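Sialyltransferase 0160 (Photobacterium damselae, PDB 4R84) transfers sialic acid from CMP-sialic acid, probably to galactose-containing acceptors in alpha-2,6 linkage, as a GT-B glycosyltransferase. Local coordinates at residues T119-I124 with E200-T205. Sequence-based numbering, arbitrary orientation.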
loop_
_atom_site.group_PDB
_atom_site.type_symbol
_atom_site.label_atom_id
_atom_site.label_comp_id
_atom_site.label_asym_id
_atom_site.label_seq_id
_atom_site.Cartn_x
_atom_site.Cartn_y
_atom_site.Cartn_z
ATOM N N THR A 119 16.374 9.753 -4.543
ATOM C CA THR A 119 14.967 9.672 -4.132
ATOM C C THR A 119 14.898 9.077 -2.747
ATOM O O THR A 119 15.537 8.036 -2.476
ATOM C CB THR A 119 14.134 8.817 -5.114
ATOM O OG1 THR A 119 14.161 9.419 -6.413
ATOM C CG2 THR A 119 12.664 8.704 -4.641
ATOM N N LEU A 120 14.148 9.749 -1.870
ATOM C CA LEU A 120 13.842 9.228 -0.547
ATOM C C LEU A 120 12.378 8.815 -0.554
ATOM O O LEU A 120 11.515 9.638 -0.863
ATOM C CB LEU A 120 14.103 10.272 0.543
ATOM C CG LEU A 120 13.675 9.874 1.953
ATOM C CD1 LEU A 120 14.569 8.751 2.486
ATOM C CD2 LEU A 120 13.673 11.075 2.879
ATOM N N GLU A 121 12.112 7.550 -0.233
ATOM C CA GLU A 121 10.743 7.051 -0.141
ATOM C C GLU A 121 10.314 7.068 1.320
ATOM O O GLU A 121 11.008 6.517 2.171
ATOM C CB GLU A 121 10.634 5.634 -0.712
ATOM C CG GLU A 121 11.141 5.484 -2.147
ATOM C CD GLU A 121 11.231 4.033 -2.570
ATOM O OE1 GLU A 121 10.593 3.164 -1.914
ATOM O OE2 GLU A 121 11.942 3.756 -3.562
ATOM N N VAL A 122 9.162 7.685 1.604
ATOM C CA VAL A 122 8.720 7.845 3.002
ATOM C C VAL A 122 7.377 7.164 3.168
ATOM O O VAL A 122 6.448 7.475 2.437
ATOM C CB VAL A 122 8.623 9.330 3.381
ATOM C CG1 VAL A 122 8.148 9.521 4.843
ATOM C CG2 VAL A 122 10.000 9.991 3.197
ATOM N N TYR A 123 7.300 6.234 4.127
ATOM C CA TYR A 123 6.122 5.392 4.334
ATOM C C TYR A 123 5.560 5.615 5.725
ATOM O O TYR A 123 6.286 5.503 6.696
ATOM C CB TYR A 123 6.495 3.913 4.152
ATOM C CG TYR A 123 6.958 3.580 2.761
ATOM C CD1 TYR A 123 8.293 3.787 2.369
ATOM C CD2 TYR A 123 6.077 3.080 1.840
ATOM C CE1 TYR A 123 8.709 3.481 1.072
ATOM C CE2 TYR A 123 6.467 2.769 0.558
ATOM C CZ TYR A 123 7.790 2.991 0.176
ATOM O OH TYR A 123 8.168 2.674 -1.105
ATOM N N ILE A 124 4.265 5.942 5.815
ATOM C CA ILE A 124 3.645 6.215 7.110
ATOM C C ILE A 124 2.258 5.602 7.163
ATOM O O ILE A 124 1.427 5.916 6.312
ATOM C CB ILE A 124 3.517 7.716 7.381
ATOM C CG1 ILE A 124 4.857 8.423 7.173
ATOM C CG2 ILE A 124 3.001 7.961 8.820
ATOM C CD1 ILE A 124 4.710 9.902 6.929
ATOM N N GLU A 200 9.215 10.776 -2.287
ATOM C CA GLU A 200 7.960 10.090 -2.597
ATOM C C GLU A 200 7.262 9.740 -1.296
ATOM O O GLU A 200 7.885 9.135 -0.422
ATOM C CB GLU A 200 8.209 8.821 -3.396
ATOM C CG GLU A 200 8.681 9.045 -4.825
ATOM C CD GLU A 200 9.117 7.761 -5.504
ATOM O OE1 GLU A 200 9.041 6.673 -4.890
ATOM O OE2 GLU A 200 9.565 7.837 -6.662
ATOM N N PHE A 201 5.975 10.087 -1.171
ATOM C CA PHE A 201 5.208 9.784 0.033
ATOM C C PHE A 201 4.248 8.631 -0.207
ATOM O O PHE A 201 3.695 8.513 -1.296
ATOM C CB PHE A 201 4.394 10.992 0.493
ATOM C CG PHE A 201 5.213 12.088 1.098
ATOM C CD1 PHE A 201 6.016 11.849 2.211
ATOM C CD2 PHE A 201 5.110 13.380 0.608
ATOM C CE1 PHE A 201 6.750 12.885 2.786
ATOM C CE2 PHE A 201 5.836 14.420 1.187
ATOM C CZ PHE A 201 6.650 14.164 2.282
ATOM N N TYR A 202 4.073 7.792 0.810
ATOM C CA TYR A 202 3.109 6.691 0.780
ATOM C C TYR A 202 2.404 6.659 2.108
ATOM O O TYR A 202 3.051 6.447 3.135
ATOM C CB TYR A 202 3.805 5.348 0.547
ATOM C CG TYR A 202 4.654 5.295 -0.700
ATOM C CD1 TYR A 202 5.933 5.855 -0.723
ATOM C CD2 TYR A 202 4.187 4.665 -1.846
ATOM C CE1 TYR A 202 6.720 5.805 -1.869
ATOM C CE2 TYR A 202 4.973 4.601 -3.001
ATOM C CZ TYR A 202 6.231 5.183 -3.000
ATOM O OH TYR A 202 7.025 5.130 -4.134
ATOM N N THR A 203 1.094 6.871 2.121
ATOM C CA THR A 203 0.425 6.875 3.412
ATOM C C THR A 203 -1.051 6.550 3.257
ATOM O O THR A 203 -1.508 6.151 2.184
ATOM C CB THR A 203 0.633 8.220 4.151
ATOM O OG1 THR A 203 0.220 8.087 5.519
ATOM C CG2 THR A 203 -0.127 9.369 3.491
ATOM N N ASN A 204 -1.751 6.674 4.379
ATOM C CA ASN A 204 -3.153 6.335 4.565
ATOM C C ASN A 204 -4.044 7.486 4.108
ATOM O O ASN A 204 -3.829 8.627 4.501
ATOM C CB ASN A 204 -3.328 6.007 6.062
ATOM C CG ASN A 204 -4.710 5.564 6.437
ATOM O OD1 ASN A 204 -5.694 6.213 6.119
ATOM N ND2 ASN A 204 -4.784 4.468 7.189
ATOM N N THR A 205 -5.016 7.207 3.239
ATOM C CA THR A 205 -5.824 8.290 2.672
ATOM C C THR A 205 -6.569 9.091 3.750
ATOM O O THR A 205 -6.557 10.320 3.728
ATOM C CB THR A 205 -6.848 7.754 1.661
ATOM O OG1 THR A 205 -6.155 7.069 0.618
ATOM C CG2 THR A 205 -7.657 8.896 1.066
HETATM O O HOH W 1 9.727 3.971 -5.729
#
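Tyr123 and Tyr202 form an offset stack between neighbouring strands, ring centroids 4.3 Å apart and planes at 10°. CE2 of Tyr123 sits over the rim of the other ring, 3.4 Å from Tyr202 CG. In both residues CG stands beside the backbone N (chi1 -63° and -56°), which lays the two rings back along the strands toward the glutamates two residues earlier.

There each hydroxyl donates to its own strand's carboxylate: Tyr123 OH to Glu121 OE1 and Tyr202 OH to Glu200 OE1, both 2.6 Å. The first meets OE1 on its anti side, well out of the carboxylate plane; the second comes from above that plane. Tyrosine suits this face because its ring can stack while its hydroxyl still donates a hydrogen bond. Glu121 OE2 and Glu200 OE1, like charges, are 4.3 Å apart; a water donates to both, weakly to Glu121, whose salt bridge to Arg150 should ease the repulsion.

On the opposite face of the sheet from the tyrosines, Val122 CB packs 3.8 Å from Phe201 CD1, an apolar pair suited to the side covered by helix 181-192, where Met183 and Ile187 touch the valine. On this side too, Thr203 OG1 donates to Ile124 O (2.6 Å) from above the carbonyl plane; threonine fits because its hydroxyl also hydrogen-bonds with Asn211 ND2.

Backbone bonds alternate between the strands: Glu200 N to Leu120 O, Val122 N to Glu200 O, Tyr202 N to Val122 O and Ile124 N to Tyr202 O. Such parallel pairing, with helix 129-144 over the tyrosines and helix 181-192 over Val122, is characteristic of a Rossmann-like domain of a GT-B glycosyltransferase.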